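Local coordinates for protein insecticidal Delta-Endotoxin Cry8Ea1 (Bacillus Thuringiensis, PDB 3EB7) that acts as an insecticidal toxin against soil-dwelling Holotrichia parallela larvae, probably by binding receptors on gut cells and forming pores in their membranes, at residues S284-R289 with G321-S326; A348-A353 with K357-S362. All coordinates share one frame; numbering follows the deposited sequence.

Contact 1 (S284-R289 with G321-S326)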
ATOM      1  N   SER A 284      -3.567 -26.177   2.715  1.00 18.47           N
ATOM      2  CA  SER A 284      -3.240 -27.567   2.363  1.00 20.06           C
ATOM      3  C   SER A 284      -2.834 -27.612   0.919  1.00 19.10           C
ATOM      4  O   SER A 284      -3.561 -27.098   0.104  1.00 18.90           O
ATOM      5  CB  SER A 284      -4.432 -28.535   2.524  1.00 19.80           C
ATOM      6  OG  SER A 284      -4.843 -28.594   3.856  1.00 23.37           O
ATOM      7  N   ILE A 285      -1.688 -28.228   0.610  1.00 19.36           N
ATOM      8  CA  ILE A 285      -1.206 -28.289  -0.783  1.00 19.15           C
ATOM      9  C   ILE A 285      -1.316 -29.742  -1.262  1.00 19.69           C
ATOM     10  O   ILE A 285      -0.885 -30.660  -0.579  1.00 20.74           O
ATOM     11  CB  ILE A 285       0.254 -27.782  -0.896  1.00 19.28           C
ATOM     12  CG1 ILE A 285       0.392 -26.375  -0.307  1.00 19.41           C
ATOM     13  CG2 ILE A 285       0.819 -27.901  -2.338  1.00 15.09           C
ATOM     14  CD1 ILE A 285       1.865 -25.905  -0.106  1.00 20.26           C
ATOM     15  N   TYR A 286      -1.914 -29.948  -2.421  1.00 19.80           N
ATOM     16  CA  TYR A 286      -2.092 -31.267  -2.995  1.00 20.25           C
ATOM     17  C   TYR A 286      -1.069 -31.430  -4.135  1.00 20.10           C
ATOM     18  O   TYR A 286      -0.907 -30.545  -4.989  1.00 18.48           O
ATOM     19  CB  TYR A 286      -3.552 -31.438  -3.480  1.00 21.34           C
ATOM     20  CG  TYR A 286      -4.543 -31.339  -2.326  1.00 23.76           C
ATOM     21  CD1 TYR A 286      -4.994 -30.105  -1.849  1.00 25.24           C
ATOM     22  CD2 TYR A 286      -4.995 -32.481  -1.691  1.00 24.97           C
ATOM     23  CE1 TYR A 286      -5.869 -30.013  -0.721  1.00 26.86           C
ATOM     24  CE2 TYR A 286      -5.866 -32.413  -0.595  1.00 29.05           C
ATOM     25  CZ  TYR A 286      -6.294 -31.183  -0.110  1.00 27.78           C
ATOM     26  OH  TYR A 286      -7.157 -31.181   0.965  1.00 28.65           O
ATOM     27  N   THR A 287      -0.377 -32.566  -4.110  1.00 20.19           N
ATOM     28  CA  THR A 287       0.731 -32.847  -5.015  1.00 19.67           C
ATOM     29  C   THR A 287       0.405 -33.962  -6.026  1.00 19.48           C
ATOM     30  O   THR A 287      -0.224 -34.957  -5.699  1.00 18.72           O
ATOM     31  CB  THR A 287       1.974 -33.216  -4.189  1.00 20.61           C
ATOM     32  OG1 THR A 287       2.252 -32.131  -3.285  1.00 22.07           O
ATOM     33  CG2 THR A 287       3.172 -33.484  -5.077  1.00 16.96           C
ATOM     34  N   GLY A 288       0.823 -33.743  -7.270  1.00 19.45           N
ATOM     35  CA  GLY A 288       0.790 -34.744  -8.310  1.00 18.55           C
ATOM     36  C   GLY A 288       2.200 -35.047  -8.784  1.00 18.82           C
ATOM     37  O   GLY A 288       3.132 -34.305  -8.544  1.00 18.09           O
ATOM     38  N   ARG A 289       2.333 -36.183  -9.447  1.00 20.30           N
ATOM     39  CA  ARG A 289       3.578 -36.642 -10.008  1.00 21.28           C
ATOM     40  C   ARG A 289       3.419 -36.695 -11.534  1.00 22.14           C
ATOM     41  O   ARG A 289       2.515 -37.366 -12.042  1.00 23.01           O
ATOM     42  CB  ARG A 289       3.945 -38.023  -9.440  1.00 20.51           C
ATOM     43  CG  ARG A 289       5.336 -38.486  -9.845  1.00 21.09           C
ATOM     44  CD  ARG A 289       5.739 -39.782  -9.095  1.00 21.02           C
ATOM     45  NE  ARG A 289       7.151 -40.146  -9.243  1.00 23.33           N
ATOM     46  CZ  ARG A 289       7.680 -40.701 -10.334  1.00 24.58           C
ATOM     47  NH1 ARG A 289       6.931 -40.962 -11.392  1.00 27.84           N
ATOM     48  NH2 ARG A 289       8.957 -41.015 -10.372  1.00 27.05           N
ATOM     49  N   GLY A 321      -7.782 -25.772  -7.886  1.00 22.30           N
ATOM     50  CA  GLY A 321      -7.088 -26.809  -8.623  1.00 22.53           C
ATOM     51  C   GLY A 321      -7.639 -28.193  -8.361  1.00 23.04           C
ATOM     52  O   GLY A 321      -8.846 -28.360  -8.138  1.00 22.92           O
ATOM     53  N   THR A 322      -6.761 -29.188  -8.418  1.00 22.95           N
ATOM     54  CA  THR A 322      -7.137 -30.554  -8.139  1.00 24.59           C
ATOM     55  C   THR A 322      -6.830 -30.877  -6.689  1.00 25.00           C
ATOM     56  O   THR A 322      -5.701 -30.700  -6.216  1.00 24.86           O
ATOM     57  CB  THR A 322      -6.412 -31.495  -9.095  1.00 25.21           C
ATOM     58  OG1 THR A 322      -6.803 -31.152 -10.423  1.00 24.68           O
ATOM     59  CG2 THR A 322      -6.746 -32.995  -8.829  1.00 25.36           C
ATOM     60  N   THR A 323      -7.857 -31.304  -5.964  1.00 25.55           N
ATOM     61  CA  THR A 323      -7.687 -31.641  -4.554  1.00 25.84           C
ATOM     62  C   THR A 323      -8.263 -33.010  -4.210  1.00 25.83           C
ATOM     63  O   THR A 323      -8.477 -33.295  -3.062  1.00 26.13           O
ATOM     64  CB  THR A 323      -8.306 -30.567  -3.606  1.00 26.27           C
ATOM     65  OG1 THR A 323      -9.735 -30.551  -3.771  1.00 28.14           O
ATOM     66  CG2 THR A 323      -7.736 -29.150  -3.885  1.00 27.75           C
ATOM     67  N   SER A 324      -8.533 -33.848  -5.202  1.00 26.08           N
ATOM     68  CA  SER A 324      -8.981 -35.215  -4.947  1.00 26.84           C
ATOM     69  C   SER A 324      -8.713 -36.057  -6.197  1.00 26.76           C
ATOM     70  O   SER A 324      -8.482 -35.522  -7.291  1.00 27.20           O
ATOM     71  CB  SER A 324     -10.498 -35.262  -4.632  1.00 27.29           C
ATOM     72  OG  SER A 324     -11.260 -34.916  -5.807  1.00 28.77           O
ATOM     73  N   GLY A 325      -8.762 -37.371  -6.028  1.00 26.74           N
ATOM     74  CA  GLY A 325      -8.742 -38.286  -7.150  1.00 26.68           C
ATOM     75  C   GLY A 325      -7.385 -38.919  -7.294  1.00 27.50           C
ATOM     76  O   GLY A 325      -6.494 -38.700  -6.466  1.00 26.35           O
ATOM     77  N   SER A 326      -7.228 -39.677  -8.383  1.00 28.23           N
ATOM     78  CA  SER A 326      -6.047 -40.471  -8.636  1.00 28.05           C
ATOM     79  C   SER A 326      -4.781 -39.648  -8.853  1.00 28.21           C
ATOM     80  O   SER A 326      -3.673 -40.175  -8.682  1.00 29.39           O
ATOM     81  CB  SER A 326      -6.293 -41.389  -9.828  1.00 28.31           C
ATOM     82  OG  SER A 326      -6.623 -40.657 -11.008  1.00 29.96           O
TER

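Contact 2 (A348-A353 with K357-S362)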
ATOM      1  N   ALA A 348       9.778 -22.666  -9.432  1.00 22.24           N
ATOM      2  CA  ALA A 348       8.944 -22.930 -10.558  1.00 22.47           C
ATOM      3  C   ALA A 348       9.670 -23.938 -11.485  1.00 23.25           C
ATOM      4  O   ALA A 348      10.732 -23.635 -12.060  1.00 23.72           O
ATOM      5  CB  ALA A 348       8.597 -21.623 -11.261  1.00 22.72           C
ATOM      6  N   GLY A 349       9.099 -25.147 -11.593  1.00 22.93           N
ATOM      7  CA  GLY A 349       9.717 -26.281 -12.267  1.00 21.45           C
ATOM      8  C   GLY A 349       9.161 -26.467 -13.662  1.00 21.59           C
ATOM      9  O   GLY A 349       8.014 -26.054 -13.950  1.00 20.73           O
ATOM     10  N   VAL A 350       9.992 -27.059 -14.524  1.00 20.72           N
ATOM     11  CA  VAL A 350       9.590 -27.533 -15.866  1.00 20.91           C
ATOM     12  C   VAL A 350      10.156 -28.931 -16.044  1.00 20.87           C
ATOM     13  O   VAL A 350      11.377 -29.146 -15.858  1.00 21.14           O
ATOM     14  CB  VAL A 350      10.173 -26.695 -17.069  1.00 21.07           C
ATOM     15  CG1 VAL A 350       9.475 -27.106 -18.384  1.00 18.34           C
ATOM     16  CG2 VAL A 350      10.033 -25.225 -16.849  1.00 20.45           C
ATOM     17  N   LEU A 351       9.291 -29.868 -16.391  1.00 20.75           N
ATOM     18  CA  LEU A 351       9.740 -31.198 -16.784  1.00 21.57           C
ATOM     19  C   LEU A 351       9.689 -31.289 -18.322  1.00 21.88           C
ATOM     20  O   LEU A 351       8.607 -31.192 -18.917  1.00 21.17           O
ATOM     21  CB  LEU A 351       8.898 -32.317 -16.123  1.00 20.68           C
ATOM     22  CG  LEU A 351       9.255 -33.778 -16.481  1.00 20.99           C
ATOM     23  CD1 LEU A 351      10.546 -34.237 -15.782  1.00 19.28           C
ATOM     24  CD2 LEU A 351       8.133 -34.739 -16.159  1.00 18.18           C
ATOM     25  N   PHE A 352      10.859 -31.505 -18.946  1.00 21.78           N
ATOM     26  CA  PHE A 352      10.945 -31.680 -20.417  1.00 21.27           C
ATOM     27  C   PHE A 352      10.761 -33.138 -20.857  1.00 22.32           C
ATOM     28  O   PHE A 352      11.530 -34.027 -20.479  1.00 23.15           O
ATOM     29  CB  PHE A 352      12.259 -31.109 -20.965  1.00 19.79           C
ATOM     30  CG  PHE A 352      12.489 -29.651 -20.622  1.00 17.45           C
ATOM     31  CD1 PHE A 352      13.306 -29.286 -19.567  1.00 15.91           C
ATOM     32  CD2 PHE A 352      11.897 -28.646 -21.363  1.00 16.70           C
ATOM     33  CE1 PHE A 352      13.562 -27.954 -19.294  1.00 17.23           C
ATOM     34  CE2 PHE A 352      12.133 -27.301 -21.081  1.00 15.62           C
ATOM     35  CZ  PHE A 352      12.949 -26.951 -20.046  1.00 16.11           C
ATOM     36  N   ALA A 353       9.705 -33.376 -21.627  1.00 22.84           N
ATOM     37  CA  ALA A 353       9.370 -34.688 -22.148  1.00 23.25           C
ATOM     38  C   ALA A 353       9.547 -34.628 -23.687  1.00 23.76           C
ATOM     39  O   ALA A 353       9.761 -33.547 -24.240  1.00 22.95           O
ATOM     40  CB  ALA A 353       7.944 -35.035 -21.768  1.00 22.46           C
ATOM     41  N   LYS A 357       5.995 -30.060 -22.541  1.00 28.75           N
ATOM     42  CA  LYS A 357       6.563 -29.559 -21.299  1.00 28.44           C
ATOM     43  C   LYS A 357       5.479 -29.533 -20.237  1.00 27.62           C
ATOM     44  O   LYS A 357       4.340 -29.240 -20.545  1.00 28.04           O
ATOM     45  CB  LYS A 357       7.110 -28.155 -21.482  1.00 28.04           C
ATOM     46  CG  LYS A 357       8.095 -28.028 -22.620  1.00 31.45           C
ATOM     47  CD  LYS A 357       8.718 -26.651 -22.670  1.00 32.24           C
ATOM     48  CE  LYS A 357       9.065 -26.307 -24.079  1.00 35.12           C
ATOM     49  NZ  LYS A 357       7.847 -25.941 -24.844  1.00 39.19           N
ATOM     50  N   TYR A 358       5.849 -29.829 -18.998  1.00 26.96           N
ATOM     51  CA  TYR A 358       4.949 -29.725 -17.852  1.00 27.17           C
ATOM     52  C   TYR A 358       5.503 -28.686 -16.903  1.00 25.46           C
ATOM     53  O   TYR A 358       6.642 -28.828 -16.411  1.00 24.82           O
ATOM     54  CB  TYR A 358       4.923 -30.995 -17.004  1.00 28.54           C
ATOM     55  CG  TYR A 358       4.602 -32.337 -17.614  1.00 31.56           C
ATOM     56  CD1 TYR A 358       5.477 -32.976 -18.508  1.00 33.37           C
ATOM     57  CD2 TYR A 358       3.471 -33.041 -17.180  1.00 35.15           C
ATOM     58  CE1 TYR A 358       5.201 -34.263 -19.004  1.00 33.10           C
ATOM     59  CE2 TYR A 358       3.188 -34.338 -17.647  1.00 35.99           C
ATOM     60  CZ  TYR A 358       4.047 -34.937 -18.561  1.00 34.28           C
ATOM     61  OH  TYR A 358       3.722 -36.210 -19.000  1.00 34.49           O
ATOM     62  N   TYR A 359       4.687 -27.684 -16.598  1.00 23.53           N
ATOM     63  CA  TYR A 359       5.071 -26.640 -15.669  1.00 22.32           C
ATOM     64  C   TYR A 359       4.448 -26.912 -14.326  1.00 22.14           C
ATOM     65  O   TYR A 359       3.361 -27.501 -14.264  1.00 23.58           O
ATOM     66  CB  TYR A 359       4.630 -25.268 -16.190  1.00 22.62           C
ATOM     67  CG  TYR A 359       5.292 -24.905 -17.498  1.00 19.76           C
ATOM     68  CD1 TYR A 359       4.690 -25.223 -18.702  1.00 18.54           C
ATOM     69  CD2 TYR A 359       6.500 -24.220 -17.518  1.00 20.47           C
ATOM     70  CE1 TYR A 359       5.291 -24.890 -19.906  1.00 21.86           C
ATOM     71  CE2 TYR A 359       7.122 -23.889 -18.718  1.00 17.77           C
ATOM     72  CZ  TYR A 359       6.514 -24.237 -19.892  1.00 19.87           C
ATOM     73  OH  TYR A 359       7.087 -23.927 -21.067  1.00 20.89           O
ATOM     74  N   GLY A 360       5.134 -26.513 -13.253  1.00 20.80           N
ATOM     75  CA  GLY A 360       4.554 -26.582 -11.908  1.00 19.69           C
ATOM     76  C   GLY A 360       5.546 -26.273 -10.814  1.00 19.10           C
ATOM     77  O   GLY A 360       6.746 -26.395 -11.025  1.00 19.68           O
ATOM     78  N   VAL A 361       5.055 -25.910  -9.633  1.00 18.29           N
ATOM     79  CA  VAL A 361       5.915 -25.525  -8.518  1.00 17.29           C
ATOM     80  C   VAL A 361       6.371 -26.811  -7.788  1.00 17.81           C
ATOM     81  O   VAL A 361       5.534 -27.620  -7.336  1.00 17.20           O
ATOM     82  CB  VAL A 361       5.151 -24.554  -7.565  1.00 18.11           C
ATOM     83  CG1 VAL A 361       5.915 -24.297  -6.216  1.00 15.51           C
ATOM     84  CG2 VAL A 361       4.798 -23.236  -8.298  1.00 14.31           C
ATOM     85  N   SER A 362       7.687 -26.994  -7.680  1.00 17.51           N
ATOM     86  CA  SER A 362       8.261 -28.198  -7.020  1.00 18.31           C
ATOM     87  C   SER A 362       8.647 -27.977  -5.555  1.00 17.82           C
ATOM     88  O   SER A 362       8.841 -28.923  -4.786  1.00 18.54           O
ATOM     89  CB  SER A 362       9.481 -28.680  -7.794  1.00 18.04           C
ATOM     90  OG  SER A 362      10.420 -27.621  -7.811  1.00 19.61           O
TER

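Contact 1 (S284-R289 with G321-S326)
T323 lies beneath the phenol ring of Y286, and these two residues account for most of the buried surface. CB of T323 stands 3.8 Å from the centroid of the Y286 ring and 13° off the ring normal, a CH-pi contact almost over the middle of the face. The methyl CG2 of T323 reaches toward one side of the ring, 3.5 Å from Y286 CD1, because T323 holds it anti to the carbonyl carbon; the carbonyl O of T323 lies over the same face, toward the opposite rim, 3.7 Å from Y286 CE2. A threonine suits this place, since its branched CB offers carbon to the pi face, while a tyrosine gives a broad flat surface at the edge of solvent. T322 adds its backbone: T322 O approaches Y286 CB at 3.6 Å. Its hydroxyl is used elsewhere, hydrogen-bonded to R423. No hydrogen bond links 284-289 to 321-326, so the loop rests on the strand through van der Waals and CH-pi contact alone. Strand 278-292 is held on its two flanks by strands 296-310 and 330-335. The loop leaving strand 316-321 passes across its Y286 side on the way to strand 330-335, and Y286 also touches V328 and T331.

Contact 2 (A348-A353 with K357-S362)
G349 and G360 face each other as an antiparallel hydrogen-bonded pair, each glycine giving its N-H to the other's carbonyl. G349 N reaches G360 O at 2.7 Å, with an N-H...O angle of 146°; the return bond from G360 N to G349 O spans 3.0 Å. Both donors sit well out of the carbonyl planes. Room is scarce at G349, where a CB would come close to G360 O, and this suits a residue without a side chain.

Two residues on, L351 and Y358 form the next hydrogen-bonded pair. L351 N meets Y358 O at 2.8 Å in the carbonyl plane, and Y358 N closes the pair on L351 O at 3.1 Å, both bonds nearly straight. Three carbonyls serve twice: G349 O, Y358 O and L351 O also receive CA-H...O contacts from Y359, V350 and K357. Away from this pairing, A348 and V350 bond through their backbones to Q391 and G389, and V361 and S362 to W301 and T347.

Side chains alternate between the two faces. On one, L351 CD2 lies 4.0 Å from Y358 CD1; just past the strand, A353 CB meets the edge of the same ring, near its plane. On the other, V350 CG2 packs 3.7 Å from Y359 CE2. Near the turn K357 crosses the F352 ring obliquely, its CD 3.8 Å from F352 CE2, while V350 CG1 lies over one face toward the rim. Lysine suits this strand end: its chain packs and, bent at chi4 (76°), its amine leads away.

Such pairing makes a beta hairpin, here central to a four-stranded antiparallel sheet with the 3-2-1-4 order of a Greek key, consistent with the beta-prism domain II of three-domain Cry toxins.

In the fold
Both contacts belong to the middle, beta-sheet domain of the toxin, where two four-stranded sheets share the same 3-2-1-4 order: contact 1 sets a loop against a strand of one, and contact 2 lies within the other. Contact 2 joins the two central strands of its sheet and is partly buried, held by backbone hydrogen bonds with side chains on both faces. Contact 1 is a surface contact that buries far less area and uses no hydrogen bond. The centres of contact 1 and contact 2 are about 16 Å apart, and the two do not touch. The sheets nevertheless meet nearby: L351 and Y358 of contact 2 touch S290 on strand 278-292, which also carries 284-289.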